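Local atomic coordinates of trichomaglin (Trichosanthes lepiniana, PDB entry 1SGL), a protein that probably cleaves RNA, as an S-like ribonuclease of the RNase T2 family. Residues F8-Q13 with L181-D186; F40-L45 with K121-L126; G44-Y49 with E103-C108. One frame throughout, in Å; residues are numbered along the deposited sequence.

Overall arrangement
The three contacts meet on one antiparallel sheet. Strand 7-14 is its pivot, pairing with strand 176-184 in interaction 1 and, on its other edge, with strand 40-47, which supplies the first segments of interactions 2 and 3. The centre of interaction 1 lies about 9 Å from that of interaction 2 and about 10 Å from that of interaction 3; the latter two are about 12 Å apart and share Gly44 and Leu45. Along the chain, both fall within the span that interaction 1 closes. Helix 116-129 packs on strand 40-47, and helix 97-106 brings His105 near His43, where one sulfate binds both, consistent with a phosphate-binding active site.

Interaction 1: residues F8-Q13 with L181-D186; sequences FILALQ and LCFDKD. With SO4 (sulfate ion), chain C.
A chi1 of -59° sets CG of Phe183 anti to its carbonyl carbon, and from there the ring meets strand 8-13 with its edge, CE1 lying 3.9 Å from Leu10 CB. Phe8 makes the same choice at its first torsion, and its ring likewise offers an edge to the partner chain: CD1 is 3.9 Å from Asp184 O, which lies in the ring plane. In this register Phe8, Leu10, Leu181 and Phe183 share one face of the sheet, and Ile9 and Cys182 the other, where Ile9 CG1 approaches Cys182 SG at 4.3 Å, a sulfur tied by a disulfide to Cys192.

The backbone evidence for the register is a ladder of four hydrogen bonds. Phe8 N reaches Phe183 O at 2.7 Å and Phe183 N returns to Phe8 O at 2.9 Å; Leu10 N to Leu181 O is 2.8 Å and nearly straight (174° at the hydrogen), with Leu181 N to Leu10 O at 3.0 Å. Ile9 and Cys182 form the non-hydrogen-bonded pair between these two rungs. Further out, Phe187 and Phe5 flank the Phe8 ring, the second edge-to-face, while Phe183 and Leu10 touch Leu126 and Thr123. With the strand directions 153° apart, this is a regular antiparallel pairing in the central sheet of the RNase T2 fold, with helix 116-129 packed on the face of Leu10 and Phe183.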
loop_
_atom_site.group_PDB
_atom_site.type_symbol
_atom_site.label_atom_id
_atom_site.label_comp_id
_atom_site.label_asym_id
_atom_site.label_seq_id
_atom_site.Cartn_x
_atom_site.Cartn_y
_atom_site.Cartn_z
ATOM N N PHE A 8 -4.152 -12.796 -0.319
ATOM C CA PHE A 8 -3.612 -11.621 -0.978
ATOM C C PHE A 8 -3.229 -10.628 0.120
ATOM O O PHE A 8 -3.843 -10.590 1.192
ATOM C CB PHE A 8 -4.661 -10.955 -1.872
ATOM C CG PHE A 8 -4.875 -11.639 -3.188
ATOM C CD1 PHE A 8 -6.059 -12.322 -3.448
ATOM C CD2 PHE A 8 -3.901 -11.582 -4.181
ATOM C CE1 PHE A 8 -6.273 -12.940 -4.688
ATOM C CE2 PHE A 8 -4.098 -12.191 -5.417
ATOM C CZ PHE A 8 -5.286 -12.871 -5.673
ATOM N N ILE A 9 -2.202 -9.837 -0.144
ATOM C CA ILE A 9 -1.784 -8.819 0.788
ATOM C C ILE A 9 -1.874 -7.475 0.079
ATOM O O ILE A 9 -1.363 -7.318 -1.041
ATOM C CB ILE A 9 -0.326 -9.004 1.249
ATOM C CG1 ILE A 9 -0.154 -10.365 1.927
ATOM C CG2 ILE A 9 0.055 -7.878 2.221
ATOM C CD1 ILE A 9 1.266 -10.650 2.348
ATOM N N LEU A 10 -2.545 -6.522 0.720
ATOM C CA LEU A 10 -2.670 -5.165 0.201
ATOM C C LEU A 10 -1.755 -4.328 1.081
ATOM O O LEU A 10 -2.041 -4.115 2.257
ATOM C CB LEU A 10 -4.106 -4.646 0.318
ATOM C CG LEU A 10 -4.323 -3.163 -0.041
ATOM C CD1 LEU A 10 -3.913 -2.894 -1.481
ATOM C CD2 LEU A 10 -5.790 -2.798 0.169
ATOM N N ALA A 11 -0.649 -3.871 0.510
ATOM C CA ALA A 11 0.325 -3.075 1.237
ATOM C C ALA A 11 0.070 -1.581 1.083
ATOM O O ALA A 11 -0.046 -1.071 -0.036
ATOM C CB ALA A 11 1.725 -3.416 0.751
ATOM N N LEU A 12 -0.021 -0.888 2.210
ATOM C CA LEU A 12 -0.250 0.552 2.222
ATOM C C LEU A 12 0.932 1.232 2.894
ATOM O O LEU A 12 1.522 0.684 3.821
ATOM C CB LEU A 12 -1.523 0.897 2.993
ATOM C CG LEU A 12 -2.828 0.236 2.546
ATOM C CD1 LEU A 12 -3.972 0.756 3.418
ATOM C CD2 LEU A 12 -3.095 0.536 1.077
ATOM N N GLN A 13 1.273 2.427 2.424
ATOM C CA GLN A 13 2.385 3.176 2.982
ATOM C C GLN A 13 1.913 4.476 3.599
ATOM O O GLN A 13 1.012 5.122 3.071
ATOM C CB GLN A 13 3.410 3.487 1.890
ATOM C CG GLN A 13 4.107 2.250 1.371
ATOM C CD GLN A 13 5.282 2.561 0.483
ATOM O OE1 GLN A 13 5.909 1.650 -0.060
ATOM N NE2 GLN A 13 5.599 3.848 0.328
ATOM N N LEU A 181 -3.175 -5.274 4.757
ATOM C CA LEU A 181 -4.415 -5.988 5.024
ATOM C C LEU A 181 -4.341 -7.297 4.244
ATOM O O LEU A 181 -3.788 -7.349 3.142
ATOM C CB LEU A 181 -5.644 -5.183 4.573
ATOM C CG LEU A 181 -5.935 -3.840 5.254
ATOM C CD1 LEU A 181 -7.151 -3.199 4.607
ATOM C CD2 LEU A 181 -6.170 -4.043 6.736
ATOM N N CYS A 182 -4.892 -8.354 4.818
ATOM C CA CYS A 182 -4.874 -9.650 4.161
ATOM C C CYS A 182 -6.288 -10.025 3.707
ATOM O O CYS A 182 -7.271 -9.658 4.352
ATOM C CB CYS A 182 -4.255 -10.681 5.119
ATOM S SG CYS A 182 -2.517 -10.221 5.472
ATOM N N PHE A 183 -6.384 -10.715 2.573
ATOM C CA PHE A 183 -7.677 -11.123 2.012
ATOM C C PHE A 183 -7.603 -12.539 1.432
ATOM O O PHE A 183 -6.532 -12.973 0.995
ATOM C CB PHE A 183 -8.095 -10.181 0.866
ATOM C CG PHE A 183 -8.228 -8.737 1.263
ATOM C CD1 PHE A 183 -7.122 -7.893 1.251
ATOM C CD2 PHE A 183 -9.466 -8.218 1.631
ATOM C CE1 PHE A 183 -7.245 -6.544 1.596
ATOM C CE2 PHE A 183 -9.604 -6.876 1.979
ATOM C CZ PHE A 183 -8.492 -6.036 1.960
ATOM N N ASP A 184 -8.727 -13.257 1.405
ATOM C CA ASP A 184 -8.710 -14.590 0.804
ATOM C C ASP A 184 -8.983 -14.470 -0.698
ATOM O O ASP A 184 -9.130 -13.361 -1.213
ATOM C CB ASP A 184 -9.720 -15.546 1.463
ATOM C CG ASP A 184 -11.145 -15.048 1.411
ATOM O OD1 ASP A 184 -11.529 -14.336 0.464
ATOM O OD2 ASP A 184 -11.902 -15.394 2.336
ATOM N N LYS A 185 -9.027 -15.603 -1.397
ATOM C CA LYS A 185 -9.264 -15.601 -2.841
ATOM C C LYS A 185 -10.567 -14.911 -3.214
ATOM O O LYS A 185 -10.703 -14.417 -4.329
ATOM C CB LYS A 185 -9.296 -17.026 -3.395
ATOM C CG LYS A 185 -8.037 -17.839 -3.165
ATOM C CD LYS A 185 -6.863 -17.292 -3.936
ATOM C CE LYS A 185 -5.644 -18.192 -3.779
ATOM N NZ LYS A 185 -5.826 -19.535 -4.401
ATOM N N ASP A 186 -11.528 -14.894 -2.295
ATOM C CA ASP A 186 -12.813 -14.245 -2.547
ATOM C C ASP A 186 -12.773 -12.773 -2.128
ATOM O O ASP A 186 -13.796 -12.096 -2.075
ATOM C CB ASP A 186 -13.942 -14.967 -1.802
ATOM C CG ASP A 186 -14.353 -16.268 -2.476
ATOM O OD1 ASP A 186 -15.261 -16.946 -1.953
ATOM O OD2 ASP A 186 -13.776 -16.613 -3.531
HETATM S S SO4 C . 7.681 3.991 -3.477
HETATM O O1 SO4 C . 7.289 3.279 -2.246
HETATM O O2 SO4 C . 8.605 5.084 -3.129
HETATM O O3 SO4 C . 6.487 4.554 -4.131
HETATM O O4 SO4 C . 8.345 3.048 -4.392
#

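Interaction 2: residues F40-L45 with K121-L126; sequences FTIHGL and KKTLKL. With SO4 (sulfate ion), chain B.
Leu45 runs past Thr123 in the opposite sense, and its atoms can be read outward one by one. CB lies 3.4 Å from Thr123 OG1; CG stays near that same oxygen and branches, CD2 keeping to it at 3.5 Å while CD1 turns to Leu126 CD1 at 4.3 Å. Across this contact the hydroxyl meets only carbon of Leu45, and its hydrogen-bond partner is Tyr119 O, one helical turn back, so that leucine carbons pack against an oxygen already engaged.

Ile42 supplies the second point of contact. Its CG2 meets Thr123 CG2 at 3.9 Å, and CD1 meets Leu124 CD2 at the same distance, the isoleucine and Leu124 side chains crossing at about a right angle. The strand and helix axes come within 9.0 Å at an angle of 124°, a helix-on-sheet arrangement in which strand 40-47 carries the FTIHGLRP sequence, resembling the first conserved active-site segment of RNase T2 enzymes. A classic beta bulge, with His43 and Gly44 both facing Ala11, interrupts the alternation here.

His43 holds its ring carbon CG anti to the backbone N (chi1 177°), and NE2 donates to sulfate O3 at 2.8 Å, with 172° at the hydrogen. An alanine here would remove that donor and is likely to leave the sulfate held less firmly. Gln101 and His105 bind the same ion.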
loop_
_atom_site.group_PDB
_atom_site.type_symbol
_atom_site.label_atom_id
_atom_site.label_comp_id
_atom_site.label_asym_id
_atom_site.label_seq_id
_atom_site.Cartn_x
_atom_site.Cartn_y
_atom_site.Cartn_z
ATOM N N PHE A 40 -2.594 7.135 4.369
ATOM C CA PHE A 40 -2.039 5.872 3.906
ATOM C C PHE A 40 -2.407 5.807 2.427
ATOM O O PHE A 40 -3.550 6.075 2.066
ATOM C CB PHE A 40 -2.688 4.670 4.602
ATOM C CG PHE A 40 -2.047 4.293 5.906
ATOM C CD1 PHE A 40 -2.685 4.560 7.114
ATOM C CD2 PHE A 40 -0.800 3.685 5.928
ATOM C CE1 PHE A 40 -2.080 4.220 8.334
ATOM C CE2 PHE A 40 -0.186 3.346 7.137
ATOM C CZ PHE A 40 -0.825 3.611 8.337
ATOM N N THR A 41 -1.443 5.473 1.579
ATOM C CA THR A 41 -1.692 5.335 0.143
ATOM C C THR A 41 -1.298 3.913 -0.265
ATOM O O THR A 41 -0.614 3.201 0.475
ATOM C CB THR A 41 -0.876 6.355 -0.699
ATOM O OG1 THR A 41 0.526 6.167 -0.462
ATOM C CG2 THR A 41 -1.278 7.791 -0.330
ATOM N N ILE A 42 -1.733 3.509 -1.447
ATOM C CA ILE A 42 -1.467 2.170 -1.956
ATOM C C ILE A 42 -0.056 1.955 -2.476
ATOM O O ILE A 42 0.460 2.765 -3.241
ATOM C CB ILE A 42 -2.434 1.839 -3.116
ATOM C CG1 ILE A 42 -3.876 1.909 -2.616
ATOM C CG2 ILE A 42 -2.099 0.474 -3.719
ATOM C CD1 ILE A 42 -4.885 2.005 -3.729
ATOM N N HIS A 43 0.576 0.868 -2.049
ATOM C CA HIS A 43 1.888 0.539 -2.573
ATOM C C HIS A 43 1.652 -0.568 -3.604
ATOM O O HIS A 43 2.201 -0.525 -4.701
ATOM C CB HIS A 43 2.842 0.023 -1.499
ATOM C CG HIS A 43 4.170 -0.384 -2.053
ATOM N ND1 HIS A 43 5.115 0.534 -2.462
ATOM C CD2 HIS A 43 4.665 -1.603 -2.378
ATOM C CE1 HIS A 43 6.132 -0.100 -3.020
ATOM N NE2 HIS A 43 5.884 -1.397 -2.983
ATOM N N GLY A 44 0.820 -1.550 -3.251
ATOM C CA GLY A 44 0.524 -2.637 -4.174
ATOM C C GLY A 44 -0.222 -3.827 -3.583
ATOM O O GLY A 44 -0.322 -3.980 -2.360
ATOM N N LEU A 45 -0.757 -4.664 -4.467
ATOM C CA LEU A 45 -1.486 -5.867 -4.092
ATOM C C LEU A 45 -0.649 -7.053 -4.580
ATOM O O LEU A 45 -0.119 -7.022 -5.691
ATOM C CB LEU A 45 -2.848 -5.895 -4.783
ATOM C CG LEU A 45 -3.713 -7.133 -4.520
ATOM C CD1 LEU A 45 -4.373 -7.011 -3.150
ATOM C CD2 LEU A 45 -4.769 -7.266 -5.597
ATOM N N LYS A 121 -8.416 -2.258 -10.975
ATOM C CA LYS A 121 -9.801 -2.120 -10.550
ATOM C C LYS A 121 -10.005 -2.766 -9.181
ATOM O O LYS A 121 -10.589 -2.164 -8.286
ATOM C CB LYS A 121 -10.730 -2.788 -11.553
ATOM C CG LYS A 121 -12.185 -2.755 -11.149
ATOM C CD LYS A 121 -13.039 -3.469 -12.184
ATOM C CE LYS A 121 -14.515 -3.394 -11.829
ATOM N NZ LYS A 121 -15.361 -4.073 -12.851
ATOM N N LYS A 122 -9.524 -3.996 -9.028
ATOM C CA LYS A 122 -9.674 -4.716 -7.767
ATOM C C LYS A 122 -8.894 -4.068 -6.631
ATOM O O LYS A 122 -9.382 -3.962 -5.509
ATOM C CB LYS A 122 -9.205 -6.162 -7.909
ATOM C CG LYS A 122 -10.036 -7.121 -7.089
ATOM C CD LYS A 122 -11.423 -7.232 -7.712
ATOM C CE LYS A 122 -12.443 -7.782 -6.737
ATOM N NZ LYS A 122 -12.665 -6.836 -5.608
ATOM N N THR A 123 -7.670 -3.650 -6.920
ATOM C CA THR A 123 -6.853 -3.027 -5.897
ATOM C C THR A 123 -7.502 -1.741 -5.383
ATOM O O THR A 123 -7.540 -1.499 -4.180
ATOM C CB THR A 123 -5.443 -2.735 -6.430
ATOM O OG1 THR A 123 -4.811 -3.972 -6.804
ATOM C CG2 THR A 123 -4.602 -2.045 -5.357
ATOM N N LEU A 124 -8.031 -0.928 -6.293
ATOM C CA LEU A 124 -8.684 0.320 -5.901
ATOM C C LEU A 124 -9.993 0.068 -5.145
ATOM O O LEU A 124 -10.305 0.768 -4.179
ATOM C CB LEU A 124 -8.947 1.187 -7.135
ATOM C CG LEU A 124 -7.684 1.845 -7.708
ATOM C CD1 LEU A 124 -7.991 2.501 -9.045
ATOM C CD2 LEU A 124 -7.162 2.881 -6.716
ATOM N N LYS A 125 -10.754 -0.932 -5.579
ATOM C CA LYS A 125 -12.012 -1.255 -4.913
ATOM C C LYS A 125 -11.759 -1.638 -3.463
ATOM O O LYS A 125 -12.460 -1.177 -2.566
ATOM C CB LYS A 125 -12.724 -2.415 -5.616
ATOM C CG LYS A 125 -13.357 -2.052 -6.949
ATOM C CD LYS A 125 -13.930 -3.288 -7.667
ATOM C CE LYS A 125 -15.071 -3.936 -6.886
ATOM N NZ LYS A 125 -14.675 -4.438 -5.533
ATOM N N LEU A 126 -10.759 -2.487 -3.239
ATOM C CA LEU A 126 -10.437 -2.921 -1.887
ATOM C C LEU A 126 -9.991 -1.762 -1.012
ATOM O O LEU A 126 -10.364 -1.686 0.151
ATOM C CB LEU A 126 -9.347 -3.996 -1.908
ATOM C CG LEU A 126 -9.780 -5.355 -2.461
ATOM C CD1 LEU A 126 -8.599 -6.313 -2.438
ATOM C CD2 LEU A 126 -10.926 -5.899 -1.630
HETATM S S SO4 B . 7.703 -4.729 -3.853
HETATM O O1 SO4 B . 9.038 -5.248 -3.504
HETATM O O2 SO4 B . 7.315 -5.255 -5.174
HETATM O O3 SO4 B . 7.753 -3.259 -3.901
HETATM O O4 SO4 B . 6.713 -5.147 -2.839
#

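Interaction 3: residues G44-Y49 with E103-C108. With SO4 (sulfate ion), chain B; SO4 (sulfate ion), chain D.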
loop_
_atom_site.group_PDB
_atom_site.type_symbol
_atom_site.label_atom_id
_atom_site.label_comp_id
_atom_site.label_asym_id
_atom_site.label_seq_id
_atom_site.Cartn_x
_atom_site.Cartn_y
_atom_site.Cartn_z
ATOM N N GLY A 44 0.820 -1.550 -3.251
ATOM C CA GLY A 44 0.524 -2.637 -4.174
ATOM C C GLY A 44 -0.222 -3.827 -3.583
ATOM O O GLY A 44 -0.322 -3.980 -2.360
ATOM N N LEU A 45 -0.757 -4.664 -4.467
ATOM C CA LEU A 45 -1.486 -5.867 -4.092
ATOM C C LEU A 45 -0.649 -7.053 -4.580
ATOM O O LEU A 45 -0.119 -7.022 -5.691
ATOM C CB LEU A 45 -2.848 -5.895 -4.783
ATOM C CG LEU A 45 -3.713 -7.133 -4.520
ATOM C CD1 LEU A 45 -4.373 -7.011 -3.150
ATOM C CD2 LEU A 45 -4.769 -7.266 -5.597
ATOM N N ARG A 46 -0.524 -8.097 -3.769
ATOM C CA ARG A 46 0.271 -9.244 -4.188
ATOM C C ARG A 46 -0.150 -10.540 -3.514
ATOM O O ARG A 46 -0.748 -10.523 -2.439
ATOM C CB ARG A 46 1.751 -8.992 -3.896
ATOM C CG ARG A 46 2.115 -9.026 -2.420
ATOM C CD ARG A 46 3.596 -8.775 -2.214
ATOM N NE ARG A 46 4.063 -9.187 -0.887
ATOM C CZ ARG A 46 3.978 -8.444 0.214
ATOM N NH1 ARG A 46 3.439 -7.230 0.172
ATOM N NH2 ARG A 46 4.453 -8.912 1.358
ATOM N N PRO A 47 0.139 -11.684 -4.158
ATOM C CA PRO A 47 -0.207 -12.998 -3.602
ATOM C C PRO A 47 0.739 -13.251 -2.435
ATOM O O PRO A 47 1.917 -12.906 -2.515
ATOM C CB PRO A 47 0.076 -13.959 -4.758
ATOM C CG PRO A 47 -0.038 -13.079 -5.997
ATOM C CD PRO A 47 0.631 -11.809 -5.542
ATOM N N GLU A 48 0.238 -13.835 -1.353
ATOM C CA GLU A 48 1.090 -14.125 -0.205
ATOM C C GLU A 48 1.712 -15.516 -0.343
ATOM O O GLU A 48 1.021 -16.527 -0.235
ATOM C CB GLU A 48 0.279 -14.033 1.090
ATOM C CG GLU A 48 1.048 -14.447 2.339
ATOM C CD GLU A 48 0.299 -14.128 3.626
ATOM O OE1 GLU A 48 -0.911 -14.419 3.707
ATOM O OE2 GLU A 48 0.926 -13.590 4.560
ATOM N N TYR A 49 3.013 -15.558 -0.613
ATOM C CA TYR A 49 3.731 -16.822 -0.755
ATOM C C TYR A 49 4.552 -17.046 0.510
ATOM O O TYR A 49 5.223 -16.128 0.991
ATOM C CB TYR A 49 4.650 -16.787 -1.982
ATOM C CG TYR A 49 3.919 -16.682 -3.305
ATOM C CD1 TYR A 49 3.922 -15.492 -4.042
ATOM C CD2 TYR A 49 3.232 -17.780 -3.831
ATOM C CE1 TYR A 49 3.261 -15.402 -5.271
ATOM C CE2 TYR A 49 2.570 -17.701 -5.050
ATOM C CZ TYR A 49 2.588 -16.512 -5.767
ATOM O OH TYR A 49 1.940 -16.445 -6.981
ATOM N N GLU A 103 3.514 -6.063 -13.185
ATOM C CA GLU A 103 4.360 -7.088 -13.786
ATOM C C GLU A 103 4.967 -8.046 -12.753
ATOM O O GLU A 103 4.957 -9.261 -12.932
ATOM C CB GLU A 103 5.488 -6.441 -14.592
ATOM C CG GLU A 103 5.038 -5.577 -15.766
ATOM C CD GLU A 103 6.214 -5.115 -16.625
ATOM O OE1 GLU A 103 7.262 -4.730 -16.055
ATOM O OE2 GLU A 103 6.094 -5.128 -17.869
ATOM N N LYS A 104 5.491 -7.490 -11.673
ATOM C CA LYS A 104 6.119 -8.302 -10.644
ATOM C C LYS A 104 5.148 -9.142 -9.809
ATOM O O LYS A 104 5.477 -10.267 -9.423
ATOM C CB LYS A 104 6.949 -7.404 -9.725
ATOM C CG LYS A 104 7.908 -8.149 -8.819
ATOM C CD LYS A 104 8.712 -7.184 -7.964
ATOM C CE LYS A 104 9.626 -7.929 -7.008
ATOM N NZ LYS A 104 10.333 -6.989 -6.086
ATOM N N HIS A 105 3.948 -8.624 -9.550
ATOM C CA HIS A 105 2.994 -9.351 -8.715
ATOM C C HIS A 105 1.640 -9.676 -9.335
ATOM O O HIS A 105 1.129 -10.789 -9.175
ATOM C CB HIS A 105 2.760 -8.577 -7.415
ATOM C CG HIS A 105 4.015 -8.240 -6.675
ATOM N ND1 HIS A 105 4.899 -9.201 -6.235
ATOM C CD2 HIS A 105 4.530 -7.049 -6.290
ATOM C CE1 HIS A 105 5.907 -8.617 -5.611
ATOM N NE2 HIS A 105 5.707 -7.311 -5.629
ATOM N N GLY A 106 1.049 -8.705 -10.021
ATOM C CA GLY A 106 -0.253 -8.921 -10.622
ATOM C C GLY A 106 -0.304 -10.093 -11.581
ATOM O O GLY A 106 -1.317 -10.782 -11.678
ATOM N N THR A 107 0.787 -10.318 -12.302
ATOM C CA THR A 107 0.845 -11.414 -13.264
ATOM C C THR A 107 0.793 -12.762 -12.546
ATOM O O THR A 107 0.258 -13.735 -13.073
ATOM C CB THR A 107 2.130 -11.333 -14.114
ATOM O OG1 THR A 107 3.273 -11.321 -13.254
ATOM C CG2 THR A 107 2.136 -10.061 -14.951
ATOM N N CYS A 108 1.334 -12.799 -11.332
ATOM C CA CYS A 108 1.352 -14.013 -10.528
ATOM C C CYS A 108 0.030 -14.252 -9.792
ATOM O O CYS A 108 -0.100 -15.221 -9.037
ATOM C CB CYS A 108 2.493 -13.944 -9.509
ATOM S SG CYS A 108 4.163 -13.828 -10.238
HETATM S S SO4 B . 7.703 -4.729 -3.853
HETATM O O1 SO4 B . 9.038 -5.248 -3.504
HETATM O O2 SO4 B . 7.315 -5.255 -5.174
HETATM O O3 SO4 B . 7.753 -3.259 -3.901
HETATM O O4 SO4 B . 6.713 -5.147 -2.839
HETATM S S SO4 D . 4.702 -7.139 4.615
HETATM O O1 SO4 D . 6.081 -6.789 4.221
HETATM O O2 SO4 D . 3.739 -6.445 3.733
HETATM O O3 SO4 D . 4.490 -6.716 6.015
HETATM O O4 SO4 D . 4.509 -8.598 4.496
#
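Arg46 and His105 lie side by side and point the same way, with the methylene CB of the arginine over one face of the imidazole. It is 4.0 Å from the ring centroid and 27° off the normal, a CH-pi contact. On the opposite face Lys104 CG covers the rim, so aliphatic carbon sandwiches the ring. At the ring edge NE2 donates to O2 of a sulfate at 2.6 Å, with 157° at the hydrogen, and the backbone also closes in, Leu45 O being 3.7 Å from His105 CB. Beside this pair, Pro47 CG rests 3.7 Å from Cys108 O, while Tyr49 brings its OH to 3.6 Å from Cys108 CB.

Arg46 places CG between its backbone N and carbonyl carbon (chi1 71°), and the chain then runs extended to carry NH2 to O4 of a second sulfate at 3.2 Å.

In the next shell, Thr107 OG1 donates to Glu103 O at 2.7 Å, bracing the turn that carries His105, and takes a bond from Cys58 N. The Glu103 carboxylate is bonded to Ser89 and to Phe63 N, and a disulfide joins Cys108 to Cys58. His43 and Gln101 also bind the first sulfate, and Lys104 NZ adds a weak bond to its O1. Two histidines on one anion, from the HGLRP and KHGTC sequences, match the paired active-site segments of RNase T2 enzymes, where the sulfate probably marks an RNA phosphate position.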